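Local coordinates for protein chitin deacetylase 1 (Bombyx mori, PDB 5ZNS) that hydrolyses the N-acetamido groups of N-acetyl-D-glucosamine residues in chitin, yielding chitosan and acetate, as a secreted zinc-dependent enzyme of carbohydrate esterase family 4, at residues A[46-51]-A[74-79]; A[105-110]-A[147-152]; A[347-352]-A[367-372]. All coordinates share one frame; numbering follows the deposited sequence.

Interaction 1: A[46-51]-A[74-79]. With NAG (2-acetamido-2-deoxy-beta-D-glucopyranose), chain B.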
loop_
_atom_site.group_PDB
_atom_site.type_symbol
_atom_site.label_atom_id
_atom_site.label_comp_id
_atom_site.label_asym_id
_atom_site.label_seq_id
_atom_site.Cartn_x
_atom_site.Cartn_y
_atom_site.Cartn_z
ATOM N N ASP A 46 3.896 -6.049 -5.723
ATOM C CA ASP A 46 4.444 -7.283 -6.276
ATOM C C ASP A 46 5.556 -7.825 -5.366
ATOM O O ASP A 46 5.794 -7.297 -4.280
ATOM C CB ASP A 46 5.058 -7.028 -7.654
ATOM C CG ASP A 46 4.053 -7.191 -8.778
ATOM O OD1 ASP A 46 3.364 -8.232 -8.815
ATOM O OD2 ASP A 46 3.954 -6.279 -9.624
ATOM N N ALA A 47 6.222 -8.885 -5.816
ATOM C CA ALA A 47 7.246 -9.594 -5.036
ATOM C C ALA A 47 8.540 -8.830 -4.708
ATOM O O ALA A 47 8.925 -7.894 -5.407
ATOM C CB ALA A 47 7.578 -10.924 -5.699
ATOM N N ILE A 48 9.184 -9.127 -3.549
ATOM C CA ILE A 48 10.469 -8.576 -2.956
ATOM C C ILE A 48 11.632 -9.583 -2.943
ATOM O O ILE A 48 11.569 -10.547 -2.314
ATOM C CB ILE A 48 10.380 -8.117 -1.458
ATOM C CG1 ILE A 48 9.397 -7.007 -1.201
ATOM C CG2 ILE A 48 11.695 -7.599 -0.922
ATOM C CD1 ILE A 48 9.335 -6.494 0.209
ATOM N N ASN A 49 12.701 -9.282 -3.630
ATOM C CA ASN A 49 13.849 -10.143 -3.790
ATOM C C ASN A 49 15.051 -9.441 -4.350
ATOM O O ASN A 49 15.132 -8.301 -4.298
ATOM C CB ASN A 49 13.508 -11.374 -4.624
ATOM C CG ASN A 49 12.954 -11.046 -5.988
ATOM O OD1 ASN A 49 13.243 -10.079 -6.563
ATOM N ND2 ASN A 49 12.142 -11.859 -6.454
ATOM N N ASN A 50 15.971 -10.171 -4.902
ATOM C CA ASN A 50 17.191 -9.620 -5.440
ATOM C C ASN A 50 17.067 -8.689 -6.625
ATOM O O ASN A 50 17.955 -8.001 -6.918
ATOM C CB ASN A 50 18.241 -10.675 -5.683
ATOM C CG ASN A 50 19.069 -10.956 -4.483
ATOM O OD1 ASN A 50 19.052 -10.250 -3.531
ATOM N ND2 ASN A 50 19.793 -12.011 -4.539
ATOM N N ASN A 51 15.947 -8.714 -7.287
ATOM C CA ASN A 51 15.682 -7.807 -8.338
ATOM C C ASN A 51 15.530 -6.402 -7.761
ATOM O O ASN A 51 15.629 -5.495 -8.477
ATOM C CB ASN A 51 14.420 -8.144 -9.128
ATOM C CG ASN A 51 14.433 -9.515 -9.769
ATOM O OD1 ASN A 51 15.430 -10.084 -10.030
ATOM N ND2 ASN A 51 13.307 -10.014 -10.005
ATOM N N ALA A 74 7.910 3.402 3.953
ATOM C CA ALA A 74 7.123 2.979 2.807
ATOM C C ALA A 74 6.311 1.735 3.156
ATOM O O ALA A 74 6.514 1.093 4.190
ATOM C CB ALA A 74 8.021 2.699 1.591
ATOM N N THR A 75 5.389 1.388 2.260
ATOM C CA THR A 75 4.521 0.231 2.412
ATOM C C THR A 75 4.756 -0.722 1.250
ATOM O O THR A 75 4.795 -0.295 0.093
ATOM C CB THR A 75 3.054 0.652 2.452
ATOM O OG1 THR A 75 2.884 1.667 3.441
ATOM C CG2 THR A 75 2.179 -0.527 2.813
ATOM N N TYR A 76 4.896 -2.003 1.555
ATOM C CA TYR A 76 5.145 -3.038 0.558
ATOM C C TYR A 76 3.955 -3.984 0.515
ATOM O O TYR A 76 3.693 -4.704 1.486
ATOM C CB TYR A 76 6.425 -3.801 0.876
ATOM C CG TYR A 76 7.657 -2.942 0.774
ATOM C CD1 TYR A 76 8.040 -2.121 1.825
ATOM C CD2 TYR A 76 8.433 -2.942 -0.372
ATOM C CE1 TYR A 76 9.163 -1.333 1.739
ATOM C CE2 TYR A 76 9.564 -2.149 -0.464
ATOM C CZ TYR A 76 9.921 -1.350 0.599
ATOM O OH TYR A 76 11.040 -0.553 0.520
ATOM N N PHE A 77 3.225 -3.962 -0.601
ATOM C CA PHE A 77 2.162 -4.929 -0.862
ATOM C C PHE A 77 2.818 -6.126 -1.547
ATOM O O PHE A 77 3.118 -6.085 -2.743
ATOM C CB PHE A 77 1.060 -4.300 -1.710
ATOM C CG PHE A 77 0.281 -3.223 -0.987
ATOM C CD1 PHE A 77 -0.775 -3.564 -0.166
ATOM C CD2 PHE A 77 0.613 -1.880 -1.131
ATOM C CE1 PHE A 77 -1.490 -2.595 0.515
ATOM C CE2 PHE A 77 -0.094 -0.900 -0.457
ATOM C CZ PHE A 77 -1.150 -1.257 0.366
ATOM N N VAL A 78 3.060 -7.191 -0.784
ATOM C CA VAL A 78 3.943 -8.273 -1.198
ATOM C C VAL A 78 3.127 -9.424 -1.760
ATOM O O VAL A 78 2.134 -9.852 -1.156
ATOM C CB VAL A 78 4.818 -8.746 -0.024
ATOM C CG1 VAL A 78 5.807 -9.798 -0.489
ATOM C CG2 VAL A 78 5.540 -7.556 0.610
ATOM N N SER A 79 3.550 -9.928 -2.918
ATOM C CA SER A 79 3.040 -11.164 -3.491
ATOM C C SER A 79 4.040 -12.285 -3.246
ATOM O O SER A 79 5.242 -12.044 -3.094
ATOM C CB SER A 79 2.775 -11.020 -4.991
ATOM O OG SER A 79 3.932 -10.579 -5.681
HETATM C C1 NAG B . 17.587 -12.738 0.695
HETATM C C2 NAG B . 18.927 -12.722 -0.038
HETATM C C3 NAG B . 20.079 -12.692 0.970
HETATM C C4 NAG B . 19.895 -11.553 1.969
HETATM C C5 NAG B . 18.488 -11.583 2.560
HETATM C C6 NAG B . 18.180 -10.396 3.446
HETATM C C7 NAG B . 18.485 -13.884 -2.147
HETATM C C8 NAG B . 18.752 -15.109 -2.972
HETATM N N2 NAG B . 19.070 -13.848 -0.948
HETATM O O3 NAG B . 21.302 -12.536 0.262
HETATM O O4 NAG B . 20.739 -11.746 3.096
HETATM O O5 NAG B . 17.497 -11.602 1.524
HETATM O O6 NAG B . 18.401 -9.164 2.775
HETATM O O7 NAG B . 17.757 -12.973 -2.544
#

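Interaction 2: A[105-110]-A[147-152]. With ZN (zinc ion), chain D.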
loop_
_atom_site.group_PDB
_atom_site.type_symbol
_atom_site.label_atom_id
_atom_site.label_comp_id
_atom_site.label_asym_id
_atom_site.label_seq_id
_atom_site.Cartn_x
_atom_site.Cartn_y
_atom_site.Cartn_z
ATOM N N HIS A 105 -1.035 -13.843 -7.495
ATOM C CA HIS A 105 -1.086 -12.735 -8.448
ATOM C C HIS A 105 -1.732 -13.206 -9.747
ATOM O O HIS A 105 -1.267 -12.878 -10.840
ATOM C CB HIS A 105 0.304 -12.152 -8.719
ATOM C CG HIS A 105 0.305 -10.674 -8.963
ATOM N ND1 HIS A 105 0.006 -10.122 -10.191
ATOM C CD2 HIS A 105 0.589 -9.633 -8.145
ATOM C CE1 HIS A 105 0.094 -8.807 -10.117
ATOM N NE2 HIS A 105 0.450 -8.485 -8.888
ATOM N N ASN A 106 -2.818 -13.960 -9.610
ATOM C CA ASN A 106 -3.550 -14.574 -10.709
ATOM C C ASN A 106 -3.725 -13.621 -11.882
ATOM O O ASN A 106 -4.294 -12.534 -11.736
ATOM C CB ASN A 106 -4.915 -15.055 -10.198
ATOM C CG ASN A 106 -5.630 -15.967 -11.185
ATOM O OD1 ASN A 106 -5.486 -15.828 -12.394
ATOM N ND2 ASN A 106 -6.396 -16.917 -10.663
ATOM N N ASP A 107 -3.228 -14.061 -13.044
ATOM C CA ASP A 107 -3.217 -13.296 -14.291
ATOM C C ASP A 107 -4.601 -12.818 -14.718
ATOM O O ASP A 107 -4.726 -11.800 -15.409
ATOM C CB ASP A 107 -2.641 -14.182 -15.406
ATOM C CG ASP A 107 -1.691 -13.452 -16.298
ATOM O OD1 ASP A 107 -1.795 -12.210 -16.394
ATOM O OD2 ASP A 107 -0.836 -14.130 -16.909
ATOM N N ASP A 108 -5.639 -13.556 -14.352
ATOM C CA ASP A 108 -6.972 -13.404 -14.924
ATOM C C ASP A 108 -7.735 -12.346 -14.140
ATOM O O ASP A 108 -8.166 -12.595 -13.011
ATOM C CB ASP A 108 -7.686 -14.754 -14.888
ATOM C CG ASP A 108 -9.037 -14.732 -15.569
ATOM O OD1 ASP A 108 -9.493 -13.655 -16.011
ATOM O OD2 ASP A 108 -9.644 -15.816 -15.663
ATOM N N GLU A 109 -7.919 -11.171 -14.742
ATOM C CA GLU A 109 -8.614 -10.092 -14.046
ATOM C C GLU A 109 -10.057 -10.456 -13.735
ATOM O O GLU A 109 -10.635 -9.934 -12.772
ATOM C CB GLU A 109 -8.555 -8.811 -14.874
ATOM C CG GLU A 109 -7.151 -8.253 -15.017
ATOM C CD GLU A 109 -7.129 -6.872 -15.626
ATOM O OE1 GLU A 109 -8.175 -6.195 -15.602
ATOM O OE2 GLU A 109 -6.056 -6.465 -16.119
ATOM N N ARG A 110 -10.649 -11.357 -14.523
ATOM C CA ARG A 110 -12.022 -11.775 -14.267
ATOM C C ARG A 110 -12.116 -12.653 -13.028
ATOM O O ARG A 110 -13.173 -12.705 -12.386
ATOM C CB ARG A 110 -12.580 -12.509 -15.488
ATOM C CG ARG A 110 -13.433 -11.645 -16.405
ATOM C CD ARG A 110 -14.586 -10.997 -15.646
ATOM N NE ARG A 110 -14.304 -9.606 -15.298
ATOM C CZ ARG A 110 -15.220 -8.741 -14.878
ATOM N NH1 ARG A 110 -16.484 -9.120 -14.756
ATOM N NH2 ARG A 110 -14.873 -7.498 -14.580
ATOM N N ALA A 147 -5.292 -5.690 -4.190
ATOM C CA ALA A 147 -5.543 -6.781 -5.121
ATOM C C ALA A 147 -4.690 -6.627 -6.377
ATOM O O ALA A 147 -4.518 -5.515 -6.884
ATOM C CB ALA A 147 -7.019 -6.832 -5.504
ATOM N N PRO A 148 -4.145 -7.728 -6.887
ATOM C CA PRO A 148 -3.480 -7.698 -8.193
ATOM C C PRO A 148 -4.315 -6.962 -9.238
ATOM O O PRO A 148 -5.539 -7.089 -9.288
ATOM C CB PRO A 148 -3.333 -9.181 -8.534
ATOM C CG PRO A 148 -3.198 -9.836 -7.174
ATOM C CD PRO A 148 -4.091 -9.057 -6.253
ATOM N N TYR A 149 -3.624 -6.183 -10.075
ATOM C CA TYR A 149 -4.213 -5.403 -11.174
ATOM C C TYR A 149 -5.297 -4.450 -10.682
ATOM O O TYR A 149 -6.106 -3.953 -11.475
ATOM C CB TYR A 149 -4.746 -6.318 -12.287
ATOM C CG TYR A 149 -3.747 -7.386 -12.637
ATOM C CD1 TYR A 149 -2.679 -7.116 -13.491
ATOM C CD2 TYR A 149 -3.825 -8.643 -12.059
ATOM C CE1 TYR A 149 -1.733 -8.096 -13.782
ATOM C CE2 TYR A 149 -2.890 -9.626 -12.344
ATOM C CZ TYR A 149 -1.848 -9.347 -13.200
ATOM O OH TYR A 149 -0.924 -10.331 -13.458
ATOM N N LEU A 150 -5.296 -4.184 -9.374
ATOM C CA LEU A 150 -6.271 -3.306 -8.740
ATOM C C LEU A 150 -7.699 -3.732 -9.076
ATOM O O LEU A 150 -8.579 -2.901 -9.317
ATOM C CB LEU A 150 -6.016 -1.846 -9.125
ATOM C CG LEU A 150 -4.566 -1.368 -8.969
ATOM C CD1 LEU A 150 -4.386 0.083 -9.438
ATOM C CD2 LEU A 150 -4.102 -1.523 -7.515
ATOM N N ARG A 151 -7.935 -5.044 -9.095
ATOM C CA ARG A 151 -9.264 -5.587 -9.357
ATOM C C ARG A 151 -10.015 -5.683 -8.037
ATOM O O ARG A 151 -9.713 -6.544 -7.207
ATOM C CB ARG A 151 -9.183 -6.954 -10.035
ATOM C CG ARG A 151 -8.412 -6.969 -11.335
ATOM C CD ARG A 151 -9.002 -5.997 -12.336
ATOM N NE ARG A 151 -10.413 -6.246 -12.607
ATOM C CZ ARG A 151 -11.162 -5.446 -13.357
ATOM N NH1 ARG A 151 -10.618 -4.365 -13.896
ATOM N NH2 ARG A 151 -12.442 -5.718 -13.572
ATOM N N VAL A 152 -10.992 -4.794 -7.841
ATOM C CA VAL A 152 -11.825 -4.840 -6.645
ATOM C C VAL A 152 -12.762 -6.044 -6.724
ATOM O O VAL A 152 -13.213 -6.440 -7.806
ATOM C CB VAL A 152 -12.614 -3.527 -6.486
ATOM C CG1 VAL A 152 -13.320 -3.475 -5.137
ATOM C CG2 VAL A 152 -11.697 -2.321 -6.656
HETATM ZN ZN ZN D . 0.999 -6.639 -8.607
HETATM O O HOH W 1 1.807 -6.055 -10.601
HETATM O O HOH W 2 -0.446 -4.894 -9.148
#

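Interaction 3: A[347-352]-A[367-372]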
loop_
_atom_site.group_PDB
_atom_site.type_symbol
_atom_site.label_atom_id
_atom_site.label_comp_id
_atom_site.label_asym_id
_atom_site.label_seq_id
_atom_site.Cartn_x
_atom_site.Cartn_y
_atom_site.Cartn_z
ATOM N N SER A 347 6.153 -27.894 -5.505
ATOM C CA SER A 347 4.776 -28.094 -5.065
ATOM C C SER A 347 3.913 -28.570 -6.223
ATOM O O SER A 347 4.014 -28.049 -7.337
ATOM C CB SER A 347 4.170 -26.812 -4.481
ATOM O OG SER A 347 2.756 -26.943 -4.359
ATOM N N LYS A 348 3.052 -29.555 -5.941
ATOM C CA LYS A 348 2.065 -30.005 -6.921
ATOM C C LYS A 348 1.180 -28.861 -7.407
ATOM O O LYS A 348 0.601 -28.954 -8.494
ATOM C CB LYS A 348 1.177 -31.112 -6.314
ATOM C CG LYS A 348 0.181 -30.572 -5.273
ATOM C CD LYS A 348 -0.377 -31.650 -4.340
ATOM C CE LYS A 348 -0.681 -32.941 -5.065
ATOM N NZ LYS A 348 -1.620 -33.770 -4.259
ATOM N N GLU A 349 1.059 -27.783 -6.623
ATOM C CA GLU A 349 0.205 -26.662 -6.999
ATOM C C GLU A 349 0.869 -25.733 -8.000
ATOM O O GLU A 349 0.164 -25.025 -8.723
ATOM C CB GLU A 349 -0.198 -25.856 -5.760
ATOM C CG GLU A 349 -0.990 -26.627 -4.711
ATOM C CD GLU A 349 -1.377 -25.745 -3.537
ATOM O OE1 GLU A 349 -2.183 -24.812 -3.743
ATOM O OE2 GLU A 349 -0.860 -25.969 -2.417
ATOM N N VAL A 350 2.195 -25.703 -8.049
ATOM C CA VAL A 350 2.912 -24.966 -9.087
ATOM C C VAL A 350 3.686 -25.997 -9.908
ATOM O O VAL A 350 4.915 -26.107 -9.803
ATOM C CB VAL A 350 3.779 -23.843 -8.479
ATOM C CG1 VAL A 350 2.900 -22.921 -7.666
ATOM C CG2 VAL A 350 4.849 -24.382 -7.541
ATOM N N PRO A 351 3.001 -26.776 -10.742
ATOM C CA PRO A 351 3.636 -27.957 -11.348
ATOM C C PRO A 351 4.825 -27.595 -12.230
ATOM O O PRO A 351 4.758 -26.684 -13.061
ATOM C CB PRO A 351 2.499 -28.590 -12.161
ATOM C CG PRO A 351 1.527 -27.468 -12.406
ATOM C CD PRO A 351 1.595 -26.623 -11.163
ATOM N N GLY A 352 5.924 -28.322 -12.035
ATOM C CA GLY A 352 7.109 -28.203 -12.854
ATOM C C GLY A 352 8.168 -27.268 -12.306
ATOM O O GLY A 352 9.367 -27.524 -12.478
ATOM N N TYR A 367 6.642 -26.176 -1.220
ATOM C CA TYR A 367 6.511 -24.745 -1.493
ATOM C C TYR A 367 5.133 -24.259 -1.059
ATOM O O TYR A 367 4.122 -24.838 -1.466
ATOM C CB TYR A 367 6.720 -24.442 -2.976
ATOM C CG TYR A 367 6.830 -22.957 -3.280
ATOM C CD1 TYR A 367 7.840 -22.192 -2.705
ATOM C CD2 TYR A 367 5.933 -22.320 -4.140
ATOM C CE1 TYR A 367 7.959 -20.849 -2.961
ATOM C CE2 TYR A 367 6.049 -20.943 -4.407
ATOM C CZ TYR A 367 7.065 -20.224 -3.809
ATOM O OH TYR A 367 7.221 -18.872 -4.035
ATOM N N PRO A 368 5.056 -23.216 -0.240
ATOM C CA PRO A 368 3.750 -22.668 0.139
ATOM C C PRO A 368 2.993 -22.156 -1.078
ATOM O O PRO A 368 3.574 -21.539 -1.975
ATOM C CB PRO A 368 4.112 -21.528 1.100
ATOM C CG PRO A 368 5.497 -21.866 1.590
ATOM C CD PRO A 368 6.170 -22.538 0.446
ATOM N N TRP A 369 1.692 -22.448 -1.111
ATOM C CA TRP A 369 0.786 -21.970 -2.153
ATOM C C TRP A 369 -0.628 -21.959 -1.581
ATOM O O TRP A 369 -0.825 -22.159 -0.380
ATOM C CB TRP A 369 0.883 -22.832 -3.419
ATOM C CG TRP A 369 0.502 -22.118 -4.682
ATOM C CD1 TRP A 369 -0.610 -22.347 -5.451
ATOM C CD2 TRP A 369 1.234 -21.069 -5.336
ATOM N NE1 TRP A 369 -0.617 -21.498 -6.530
ATOM C CE2 TRP A 369 0.503 -20.710 -6.489
ATOM C CE3 TRP A 369 2.431 -20.398 -5.058
ATOM C CZ2 TRP A 369 0.927 -19.707 -7.361
ATOM C CZ3 TRP A 369 2.852 -19.409 -5.925
ATOM C CH2 TRP A 369 2.102 -19.068 -7.063
ATOM N N LEU A 370 -1.616 -21.769 -2.467
ATOM C CA LEU A 370 -2.998 -21.494 -2.061
ATOM C C LEU A 370 -3.518 -22.479 -1.018
ATOM O O LEU A 370 -4.083 -22.075 0.005
ATOM C CB LEU A 370 -3.921 -21.528 -3.281
ATOM C CG LEU A 370 -4.149 -20.274 -4.114
ATOM C CD1 LEU A 370 -5.214 -20.599 -5.134
ATOM C CD2 LEU A 370 -4.567 -19.099 -3.240
ATOM N N ASN A 371 -3.378 -23.775 -1.283
ATOM C CA ASN A 371 -3.976 -24.806 -0.443
ATOM C C ASN A 371 -3.075 -25.232 0.707
ATOM O O ASN A 371 -3.481 -26.067 1.521
ATOM C CB ASN A 371 -4.343 -26.031 -1.290
ATOM C CG ASN A 371 -5.416 -25.724 -2.339
ATOM O OD1 ASN A 371 -6.299 -24.899 -2.119
ATOM N ND2 ASN A 371 -5.339 -26.396 -3.482
ATOM N N ASP A 372 -1.878 -24.672 0.808
ATOM C CA ASP A 372 -0.941 -25.033 1.864
ATOM C C ASP A 372 -0.040 -23.831 2.128
ATOM O O ASP A 372 1.139 -23.840 1.753
ATOM C CB ASP A 372 -0.136 -26.276 1.461
ATOM C CG ASP A 372 0.732 -26.821 2.592
ATOM O OD1 ASP A 372 0.555 -26.391 3.753
ATOM O OD2 ASP A 372 1.607 -27.677 2.314
HETATM O O HOH W 3 1.743 -26.213 -1.919
#

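Interaction 1: A[46-51]-A[74-79]
I48 carries its CG1 branch on the side of its backbone N (chi1 -61°) and keeps it extended beyond (chi2 -177°), which brings CD1 up to both Y76 and V78. Strands 38-44 and 75-78 are parallel neighbours with helix 53-59 between them, a beta-alpha-beta unit of the CE4 deacetylase domain, and the contact forms where the loop after strand 38-44 passes the end of strand 75-78. The methyl CD1 of I48 approaches the Y76 ring obliquely, 3.7 Å from CD2, and lies 4.0 Å from CG2 of V78; the I48 side chain crosses both at about a right angle, and its CD1 is the atom that touches each. V88 of helix 85-93 also touches I48, and Y76 meets the rings of Y56 and F44, which places this apolar corner within the core between sheet and helices.

Polar groups take over at D46 and A47, just before I48. D46 is one of the zinc-binding residues; its CB points away from strand 75-78, and the backbone makes the approach: D46 O stands 3.7 Å from CA of V78. S79 turns its hydroxyl toward the loop. The approach is close without being a hydrogen bond, because S79 OG lies 2.9 Å from A47 N at a poor angle.

Farther out, N49 OD1 accepts from N51 N at 3.1 Å in an Asx turn that curls the loop toward helix 53-59. N50 there reaches an N-acetylglucosamine unit, its ND2 3.0 Å from the sugar's acetamide oxygen O7.

Interaction 2: A[105-110]-A[147-152]
E109 and R151 form a salt bridge that rests on charge alone: E109 OE1 is 3.5 Å from R151 NH1 but sits well out of the guanidinium plane. E109 is extended beyond CG (chi2 -170°), which carries its carboxylate to R151, whose own chain is bent at chi2 and chi3. The hydrogen bonds of R151 go elsewhere, NH2 to S113 OG and NH1 to N197 O, so the arginine is buried yet satisfied. Its NH2 also lies 3.2 Å from R110 NH2, two donors meeting at the guanidinium edges, but R110, bonded through NH2 to L198 O, is poorly ordered and the distance uncertain.

The second polar link is weak. H105 ND1 donates to Y149 OH over 3.4 Å with an N-H...O angle of 142°, the hydroxyl lying at the imidazole edge, near its plane. This leaves the opposite nitrogen for metal: H105 NE2 binds the zinc ion at 1.9 Å, and H101, a further ligand, joins two waters on the same ion. The side chain of D46, also a zinc-binding residue, comes within about 3 Å of it.

Packing fixes the imidazole from two directions. P148 CB stands over the centre of one ring face, 3.7 Å from the H105 centroid, a CH-pi contact. The H105 edge meanwhile meets the Y149 face in an offset edge-to-face pair, planes at 72°.

The contact joins the start of helix 109-114, N-capped by D108, to the loop between strand 144-145 and helix 154-163. W112 touches P148 and R151, while M124 of helix 117-134 reaches P148.

Interaction 3: A[347-352]-A[367-372]
V350 and W369 make the tight half of a contact between two type I beta turns, S347 to V350 in the loop of the C-terminal beta hairpin 341-345/355-359 and W369 to D372 in the tail after it. V350 CG1 stands over the six-membered ring of the indole, 3.4 Å from its centroid and 14° off the normal, a close CH-pi contact. The other methyl, CG2, comes obliquely to the Y367 ring, 4.1 Å from CD2. Y367 also stacks on H80 and touches I355 and L357; V350 and Y367 are buried here, W369 only partly.

On the other side the contact is polar and more open. E349 runs out extended from its turn (chi2 -179°) and delivers its carboxylate to the second turn, where N371 N donates to OE1 on the syn side at 2.9 Å, nearly straight. The same OE1 lies at the indole edge, 3.4 Å from W369 CD1, with carboxylate and ring planes almost perpendicular. N371, past this bond, is exposed. D372 OD2 accepts from G377 N, and its carboxylate stays apart from the like-charged E349.

A bridging water joins the open half to the packed one. Besides bonding to S347 OG, it donates to E349 OE2 at 2.7 Å and to Y367 O at 2.8 Å, linking the 347-352 turn to the carbonyl of Y367. That serine oxygen has a further partner within its own turn: S347 OG accepts from E349 N at 3.0 Å, an ST turn.

How the interactions relate
From the N terminus, interaction 1 comes first, closing the excursion through helix 53-59 by bringing strand 75-78 back to the loop after strand 38-44, a beta-alpha-beta connection. Interaction 2 opens later and spans helix 117-134 and strand 144-145; interaction 3 closes the loop through strand 355-359. The three follow in series along the chain, with neither nesting nor crossing. Interactions 1 and 2 meet at the zinc site, where D46 OD1 and H105 NE2 are 2.9 Å apart, joining the parallel sheet to the loop leading into helix 109-114. Interaction 3 stays about 6 Å from interaction 2 at the nearest atoms, packing the C-terminal tail against helix 117-134 (L370 on K122 and E123).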